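Local coordinates for protein ferredoxin (Thauera aromatica, PDB 1RGV) that carries electrons through two bound [4Fe-4S] clusters and serves as electron donor to 4-hydroxybenzoyl-CoA reductase, at residues Ile4-Thr9 with Asp27-Ile32; Thr9-Cys14 with Val52-Cys57. All coordinates share one frame; numbering follows the deposited sequence.

Contact 1: residues Ile4-Thr9 with Asp27-Ile32; sequences INDDCT and DPIYVI. With SF4 (iron/sulfur cluster), chain B.
The Tyr30 ring turns one face to the cluster, with sulfide S1 of SF4 3.7 Å above its plane and over its centre, while Cys8 SG approaches obliquely, 5.0 Å from the ring centroid and 50° off the normal. This is a sulfur-aromatic contact, and a flat, polarisable ring suits a place beside so many sulfur atoms. A hydrogen bond from the hydroxyl OH to Asp12 OD2 anchors the far end of the side chain. Cys8 reaches iron FE3 through SG at 2.5 Å; with SG anti to the backbone N (chi1 176°), the sulfur points away from that nitrogen and meets the metal. The same sulfur accepts a hydrogen bond from Tyr30 N, 3.5 Å from SG and nearly straight at 162°, a donor that probably eases the negative charge on the cysteine. Aliphatic side chains close in around this polar link. Ile29 sets CG2 against Cys8 CB (3.4 Å) and places CD1 beside the carbonyl O of Asn5. Ile4 runs alongside Tyr30, its CD1 3.6 Å from Tyr30 CB, and crosses Ile32 at about a right angle, where the unbranched arm of Ile4 meets CG1 and CD1 of Ile32. Branched apolar residues next to a cluster ligand, with backbone N-H to cysteine sulfur bonding, are characteristic of the cluster pocket in bacterial-type 2[4Fe-4S] ferredoxins.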
ATOM      1  N   ILE A   4      -1.167   6.166   4.072  1.00 37.27           N
ATOM      2  CA  ILE A   4      -2.357   6.939   3.738  1.00 37.52           C
ATOM      3  C   ILE A   4      -2.517   8.285   4.458  1.00 40.21           C
ATOM      4  O   ILE A   4      -2.378   8.380   5.680  1.00 39.32           O
ATOM      5  CB  ILE A   4      -3.614   6.077   3.959  1.00 34.90           C
ATOM      6  CG1 ILE A   4      -3.510   4.814   3.094  1.00 31.69           C
ATOM      7  CG2 ILE A   4      -4.869   6.878   3.635  1.00 33.75           C
ATOM      8  CD1 ILE A   4      -4.572   3.770   3.375  1.00 28.81           C
ATOM      9  N   ASN A   5      -2.801   9.315   3.658  1.00 43.46           N
ATOM     10  CA  ASN A   5      -3.013  10.687   4.121  1.00 46.08           C
ATOM     11  C   ASN A   5      -4.181  10.769   5.069  1.00 47.66           C
ATOM     12  O   ASN A   5      -4.806   9.764   5.401  1.00 48.54           O
ATOM     13  CB  ASN A   5      -3.350  11.610   2.951  1.00 47.17           C
ATOM     14  CG  ASN A   5      -2.158  12.346   2.428  1.00 49.38           C
ATOM     15  OD1 ASN A   5      -1.093  12.340   3.047  1.00 51.54           O
ATOM     16  ND2 ASN A   5      -2.323  13.004   1.281  1.00 49.81           N
ATOM     17  N   ASP A   6      -4.488  11.994   5.475  1.00 49.04           N
ATOM     18  CA  ASP A   6      -5.613  12.233   6.350  1.00 49.62           C
ATOM     19  C   ASP A   6      -6.768  12.663   5.451  1.00 48.99           C
ATOM     20  O   ASP A   6      -7.878  12.916   5.916  1.00 49.03           O
ATOM     21  CB  ASP A   6      -5.286  13.329   7.357  1.00 52.20           C
ATOM     22  CG  ASP A   6      -5.998  13.120   8.677  1.00 56.75           C
ATOM     23  OD1 ASP A   6      -7.239  12.921   8.670  1.00 58.25           O
ATOM     24  OD2 ASP A   6      -5.316  13.149   9.725  1.00 59.73           O
ATOM     25  N   ASP A   7      -6.496  12.749   4.152  1.00 48.28           N
ATOM     26  CA  ASP A   7      -7.525  13.122   3.193  1.00 47.85           C
ATOM     27  C   ASP A   7      -8.325  11.884   2.818  1.00 47.59           C
ATOM     28  O   ASP A   7      -9.253  11.945   2.009  1.00 48.34           O
ATOM     29  CB  ASP A   7      -6.914  13.736   1.933  1.00 47.26           C
ATOM     30  CG  ASP A   7      -6.325  15.108   2.179  1.00 47.05           C
ATOM     31  OD1 ASP A   7      -6.772  15.789   3.129  1.00 46.68           O
ATOM     32  OD2 ASP A   7      -5.425  15.511   1.415  1.00 47.53           O
ATOM     33  N   CYS A   8      -7.953  10.753   3.404  1.00 46.51           N
ATOM     34  CA  CYS A   8      -8.653   9.512   3.134  1.00 45.35           C
ATOM     35  C   CYS A   8     -10.141   9.742   3.402  1.00 44.98           C
ATOM     36  O   CYS A   8     -10.510  10.390   4.381  1.00 44.26           O
ATOM     37  CB  CYS A   8      -8.111   8.407   4.040  1.00 45.36           C
ATOM     38  SG  CYS A   8      -8.969   6.829   3.893  1.00 43.76           S
ATOM     39  N   THR A   9     -10.989   9.218   2.522  1.00 44.79           N
ATOM     40  CA  THR A   9     -12.436   9.365   2.656  1.00 44.08           C
ATOM     41  C   THR A   9     -13.049   8.074   3.191  1.00 43.37           C
ATOM     42  O   THR A   9     -14.248   8.004   3.470  1.00 43.74           O
ATOM     43  CB  THR A   9     -13.075   9.720   1.286  1.00 44.88           C
ATOM     44  OG1 THR A   9     -12.636  11.026   0.891  1.00 45.37           O
ATOM     45  CG2 THR A   9     -14.598   9.713   1.363  1.00 45.80           C
ATOM     46  N   ASP A  27     -10.881   4.356  10.957  1.00 43.22           N
ATOM     47  CA  ASP A  27     -11.852   5.427  11.162  1.00 43.32           C
ATOM     48  C   ASP A  27     -11.188   6.509  12.001  1.00 42.74           C
ATOM     49  O   ASP A  27     -10.769   6.256  13.129  1.00 42.88           O
ATOM     50  CB  ASP A  27     -13.083   4.877  11.893  1.00 45.12           C
ATOM     51  CG  ASP A  27     -14.118   5.947  12.198  1.00 47.25           C
ATOM     52  OD1 ASP A  27     -14.494   6.697  11.275  1.00 49.49           O
ATOM     53  OD2 ASP A  27     -14.566   6.035  13.361  1.00 49.01           O
ATOM     54  N   PRO A  28     -11.103   7.738  11.474  1.00 42.18           N
ATOM     55  CA  PRO A  28     -11.594   8.218  10.176  1.00 41.91           C
ATOM     56  C   PRO A  28     -10.877   7.736   8.905  1.00 41.96           C
ATOM     57  O   PRO A  28     -11.483   7.721   7.829  1.00 42.33           O
ATOM     58  CB  PRO A  28     -11.500   9.730  10.327  1.00 41.41           C
ATOM     59  CG  PRO A  28     -10.242   9.876  11.124  1.00 40.70           C
ATOM     60  CD  PRO A  28     -10.402   8.819  12.194  1.00 40.97           C
ATOM     61  N   ILE A  29      -9.606   7.351   9.006  1.00 40.82           N
ATOM     62  CA  ILE A  29      -8.876   6.915   7.814  1.00 39.65           C
ATOM     63  C   ILE A  29      -8.329   5.488   7.864  1.00 40.22           C
ATOM     64  O   ILE A  29      -8.277   4.861   8.924  1.00 41.82           O
ATOM     65  CB  ILE A  29      -7.697   7.873   7.498  1.00 38.26           C
ATOM     66  CG1 ILE A  29      -6.637   7.789   8.604  1.00 37.13           C
ATOM     67  CG2 ILE A  29      -8.212   9.299   7.354  1.00 36.75           C
ATOM     68  CD1 ILE A  29      -5.436   8.704   8.388  1.00 33.66           C
ATOM     69  N   TYR A  30      -7.923   4.984   6.702  1.00 38.95           N
ATOM     70  CA  TYR A  30      -7.370   3.640   6.587  1.00 37.71           C
ATOM     71  C   TYR A  30      -5.867   3.638   6.861  1.00 37.51           C
ATOM     72  O   TYR A  30      -5.189   4.651   6.674  1.00 37.57           O
ATOM     73  CB  TYR A  30      -7.657   3.084   5.196  1.00 37.35           C
ATOM     74  CG  TYR A  30      -9.066   2.558   5.030  1.00 37.49           C
ATOM     75  CD1 TYR A  30     -10.156   3.231   5.588  1.00 37.24           C
ATOM     76  CD2 TYR A  30      -9.315   1.392   4.300  1.00 36.99           C
ATOM     77  CE1 TYR A  30     -11.456   2.753   5.423  1.00 36.45           C
ATOM     78  CE2 TYR A  30     -10.612   0.909   4.128  1.00 36.42           C
ATOM     79  CZ  TYR A  30     -11.673   1.595   4.691  1.00 36.16           C
ATOM     80  OH  TYR A  30     -12.953   1.130   4.520  1.00 35.84           O
ATOM     81  N   VAL A  31      -5.352   2.491   7.299  1.00 36.79           N
ATOM     82  CA  VAL A  31      -3.937   2.365   7.636  1.00 36.09           C
ATOM     83  C   VAL A  31      -3.205   1.261   6.867  1.00 36.64           C
ATOM     84  O   VAL A  31      -3.725   0.154   6.704  1.00 37.42           O
ATOM     85  CB  VAL A  31      -3.768   2.083   9.142  1.00 34.53           C
ATOM     86  CG1 VAL A  31      -2.309   2.234   9.533  1.00 34.63           C
ATOM     87  CG2 VAL A  31      -4.657   3.017   9.951  1.00 33.13           C
ATOM     88  N   ILE A  32      -1.995   1.571   6.402  1.00 35.84           N
ATOM     89  CA  ILE A  32      -1.176   0.607   5.673  1.00 35.98           C
ATOM     90  C   ILE A  32      -0.088   0.054   6.592  1.00 37.18           C
ATOM     91  O   ILE A  32       0.521   0.798   7.362  1.00 37.58           O
ATOM     92  CB  ILE A  32      -0.476   1.248   4.449  1.00 35.04           C
ATOM     93  CG1 ILE A  32      -1.495   1.534   3.347  1.00 34.20           C
ATOM     94  CG2 ILE A  32       0.637   0.333   3.940  1.00 32.48           C
ATOM     95  CD1 ILE A  32      -0.885   2.196   2.116  1.00 33.07           C
TER
HETATM   96 FE1  SF4 B 101      -8.240   6.279  -1.129  1.00 43.07          FE
HETATM   97 FE2  SF4 B 101      -8.435   3.781   0.205  1.00 42.66          FE
HETATM   98 FE3  SF4 B 101      -8.722   6.160   1.515  1.00 43.33          FE
HETATM   99 FE4  SF4 B 101     -10.636   5.281  -0.302  1.00 44.81          FE
HETATM  100  S1  SF4 B 101      -9.993   4.264   1.752  1.00 42.92           S
HETATM  101  S2  SF4 B 101      -9.857   7.184   0.039  1.00 43.64           S
HETATM  102  S3  SF4 B 101      -9.310   4.213  -1.738  1.00 43.24           S
HETATM  103  S4  SF4 B 101      -6.925   5.470   0.604  1.00 43.03           S

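Contact 2: residues Thr9-Cys14 with Val52-Cys57; sequences TACDAC and VCPADC. With SF4 (iron/sulfur cluster), chain B.
Val52 meets the backbone of Ala13 and Cys14 in the closer-packed part of this contact: its CG2 lies against the carbonyl O of Ala13 and 3.8 Å from Cys14 CA. A short branched residue suits this spot, since its methyl can lie against the Ala13-Cys14 peptide link. Nearer the cluster, the Pro54 ring comes up beside Cys11, with CD 3.8 Å from Cys11 SG, so its CD and CG methylenes lie against the thiolate. The solvent side is looser: the exposed Thr9 approaches Ala55 only through OG1 and CB, 4.2 Å apart, and no hydrogen bond crosses between the segments. The cluster itself is the main join. Cys11 SG binds iron FE4 and Cys14 SG binds FE2, while from 52-57 Cys53 SG binds FE1, each at 2.5 Å. In Cys11 the sulfur sits between the backbone N and the carbonyl carbon (chi1 70°), which folds it back to accept a hydrogen bond from Ala13 N at 154°; Cys57 N donates similarly to Cys53 SG. A serine in place of Cys11 would probably weaken the hold on FE4, its smaller oxygen being a poorer iron ligand and leaving a gap beside Pro54. Segment 9-14 is a loop leading toward strand 23-24, whereas 52-57 links the region of helix 48-52 to the loop that precedes helix 68-78.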
ATOM      1  N   THR A   9     -10.989   9.218   2.522  1.00 44.79           N
ATOM      2  CA  THR A   9     -12.436   9.365   2.656  1.00 44.08           C
ATOM      3  C   THR A   9     -13.049   8.074   3.191  1.00 43.37           C
ATOM      4  O   THR A   9     -14.248   8.004   3.470  1.00 43.74           O
ATOM      5  CB  THR A   9     -13.075   9.720   1.286  1.00 44.88           C
ATOM      6  OG1 THR A   9     -12.636  11.026   0.891  1.00 45.37           O
ATOM      7  CG2 THR A   9     -14.598   9.713   1.363  1.00 45.80           C
ATOM      8  N   ALA A  10     -12.213   7.055   3.339  1.00 42.72           N
ATOM      9  CA  ALA A  10     -12.658   5.761   3.839  1.00 41.67           C
ATOM     10  C   ALA A  10     -13.700   5.133   2.914  1.00 41.57           C
ATOM     11  O   ALA A  10     -14.677   4.552   3.382  1.00 41.69           O
ATOM     12  CB  ALA A  10     -13.227   5.914   5.246  1.00 39.28           C
ATOM     13  N   CYS A  11     -13.489   5.250   1.604  1.00 41.98           N
ATOM     14  CA  CYS A  11     -14.417   4.681   0.632  1.00 41.97           C
ATOM     15  C   CYS A  11     -14.204   3.170   0.490  1.00 43.04           C
ATOM     16  O   CYS A  11     -14.991   2.480  -0.162  1.00 42.89           O
ATOM     17  CB  CYS A  11     -14.261   5.367  -0.728  1.00 41.13           C
ATOM     18  SG  CYS A  11     -12.719   5.010  -1.597  1.00 39.57           S
ATOM     19  N   ASP A  12     -13.126   2.669   1.092  1.00 43.95           N
ATOM     20  CA  ASP A  12     -12.812   1.240   1.080  1.00 45.02           C
ATOM     21  C   ASP A  12     -12.444   0.662  -0.299  1.00 44.59           C
ATOM     22  O   ASP A  12     -12.064  -0.508  -0.418  1.00 44.47           O
ATOM     23  CB  ASP A  12     -14.002   0.478   1.688  1.00 46.63           C
ATOM     24  CG  ASP A  12     -13.699  -0.987   1.936  1.00 48.87           C
ATOM     25  OD1 ASP A  12     -14.028  -1.817   1.062  1.00 50.41           O
ATOM     26  OD2 ASP A  12     -13.127  -1.311   3.004  1.00 49.56           O
ATOM     27  N   ALA A  13     -12.525   1.497  -1.330  1.00 43.17           N
ATOM     28  CA  ALA A  13     -12.228   1.077  -2.693  1.00 42.52           C
ATOM     29  C   ALA A  13     -10.839   0.489  -2.938  1.00 42.76           C
ATOM     30  O   ALA A  13     -10.604  -0.117  -3.983  1.00 44.26           O
ATOM     31  CB  ALA A  13     -12.448   2.243  -3.636  1.00 41.61           C
ATOM     32  N   CYS A  14      -9.926   0.639  -1.988  1.00 42.20           N
ATOM     33  CA  CYS A  14      -8.566   0.146  -2.189  1.00 41.79           C
ATOM     34  C   CYS A  14      -8.242  -1.250  -1.678  1.00 42.44           C
ATOM     35  O   CYS A  14      -7.338  -1.902  -2.200  1.00 42.08           O
ATOM     36  CB  CYS A  14      -7.566   1.132  -1.580  1.00 41.42           C
ATOM     37  SG  CYS A  14      -7.761   1.365   0.199  1.00 37.03           S
ATOM     38  N   VAL A  52      -7.383   3.215  -7.843  1.00 38.48           N
ATOM     39  CA  VAL A  52      -8.801   3.331  -7.500  1.00 38.80           C
ATOM     40  C   VAL A  52      -9.056   4.379  -6.427  1.00 39.41           C
ATOM     41  O   VAL A  52     -10.206   4.616  -6.049  1.00 39.38           O
ATOM     42  CB  VAL A  52      -9.393   2.001  -6.983  1.00 38.46           C
ATOM     43  CG1 VAL A  52      -9.257   0.919  -8.044  1.00 38.65           C
ATOM     44  CG2 VAL A  52      -8.702   1.594  -5.682  1.00 38.24           C
ATOM     45  N   CYS A  53      -7.995   5.006  -5.930  1.00 39.60           N
ATOM     46  CA  CYS A  53      -8.167   6.007  -4.888  1.00 40.79           C
ATOM     47  C   CYS A  53      -8.598   7.368  -5.414  1.00 40.66           C
ATOM     48  O   CYS A  53      -7.873   8.009  -6.172  1.00 40.55           O
ATOM     49  CB  CYS A  53      -6.888   6.172  -4.074  1.00 41.29           C
ATOM     50  SG  CYS A  53      -7.013   7.549  -2.900  1.00 43.15           S
ATOM     51  N   PRO A  54      -9.789   7.830  -5.000  1.00 41.25           N
ATOM     52  CA  PRO A  54     -10.336   9.123  -5.422  1.00 41.89           C
ATOM     53  C   PRO A  54      -9.723  10.318  -4.696  1.00 42.79           C
ATOM     54  O   PRO A  54      -9.567  11.393  -5.278  1.00 43.46           O
ATOM     55  CB  PRO A  54     -11.824   8.975  -5.125  1.00 41.17           C
ATOM     56  CG  PRO A  54     -11.821   8.140  -3.885  1.00 40.65           C
ATOM     57  CD  PRO A  54     -10.774   7.082  -4.192  1.00 41.04           C
ATOM     58  N   ALA A  55      -9.374  10.130  -3.429  1.00 43.14           N
ATOM     59  CA  ALA A  55      -8.802  11.209  -2.632  1.00 43.59           C
ATOM     60  C   ALA A  55      -7.333  11.487  -2.933  1.00 44.06           C
ATOM     61  O   ALA A  55      -6.774  12.468  -2.439  1.00 43.64           O
ATOM     62  CB  ALA A  55      -8.976  10.906  -1.149  1.00 43.97           C
ATOM     63  N   ASP A  56      -6.711  10.630  -3.741  1.00 44.85           N
ATOM     64  CA  ASP A  56      -5.299  10.805  -4.081  1.00 45.32           C
ATOM     65  C   ASP A  56      -4.550  11.015  -2.759  1.00 44.09           C
ATOM     66  O   ASP A  56      -3.889  12.037  -2.560  1.00 43.73           O
ATOM     67  CB  ASP A  56      -5.139  12.036  -4.978  1.00 47.87           C
ATOM     68  CG  ASP A  56      -3.765  12.126  -5.616  1.00 50.68           C
ATOM     69  OD1 ASP A  56      -2.750  12.099  -4.885  1.00 51.40           O
ATOM     70  OD2 ASP A  56      -3.703  12.234  -6.859  1.00 53.66           O
ATOM     71  N   CYS A  57      -4.656  10.038  -1.861  1.00 42.40           N
ATOM     72  CA  CYS A  57      -4.034  10.146  -0.542  1.00 41.47           C
ATOM     73  C   CYS A  57      -3.101   9.005  -0.138  1.00 40.49           C
ATOM     74  O   CYS A  57      -3.068   8.618   1.031  1.00 38.93           O
ATOM     75  CB  CYS A  57      -5.135  10.283   0.509  1.00 41.82           C
ATOM     76  SG  CYS A  57      -6.379   8.959   0.436  1.00 38.97           S
TER
HETATM   77 FE1  SF4 B 101      -8.240   6.279  -1.129  1.00 43.07          FE
HETATM   78 FE2  SF4 B 101      -8.435   3.781   0.205  1.00 42.66          FE
HETATM   79 FE3  SF4 B 101      -8.722   6.160   1.515  1.00 43.33          FE
HETATM   80 FE4  SF4 B 101     -10.636   5.281  -0.302  1.00 44.81          FE
HETATM   81  S1  SF4 B 101      -9.993   4.264   1.752  1.00 42.92           S
HETATM   82  S2  SF4 B 101      -9.857   7.184   0.039  1.00 43.64           S
HETATM   83  S3  SF4 B 101      -9.310   4.213  -1.738  1.00 43.24           S
HETATM   84  S4  SF4 B 101      -6.925   5.470   0.604  1.00 43.03           S

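Contact 1 and contact 2 wrap the same [4Fe-4S] cluster, their centres about 8 Å apart, and share Thr9, whose N lies 3.4 Å from sulfide S2. Cys8 in contact 1 and Cys11, Cys14 and Cys53 in contact 2 together supply the four iron ligands. Besides the bond between Tyr30 and Asp12, which spans 2.9 Å from OH to OD2, a probable hydrogen bond from Asn5 N to Cys57 O at 2.7 Å fastens the contacts directly. Packing of Cys8 CA against Cys57 SG, 3.6 Å apart, adds to the join. Toward the second cluster, the Ile32 side chain comes within about 4 Å and that of Cys14 within about 7 Å, nearest atoms in each case.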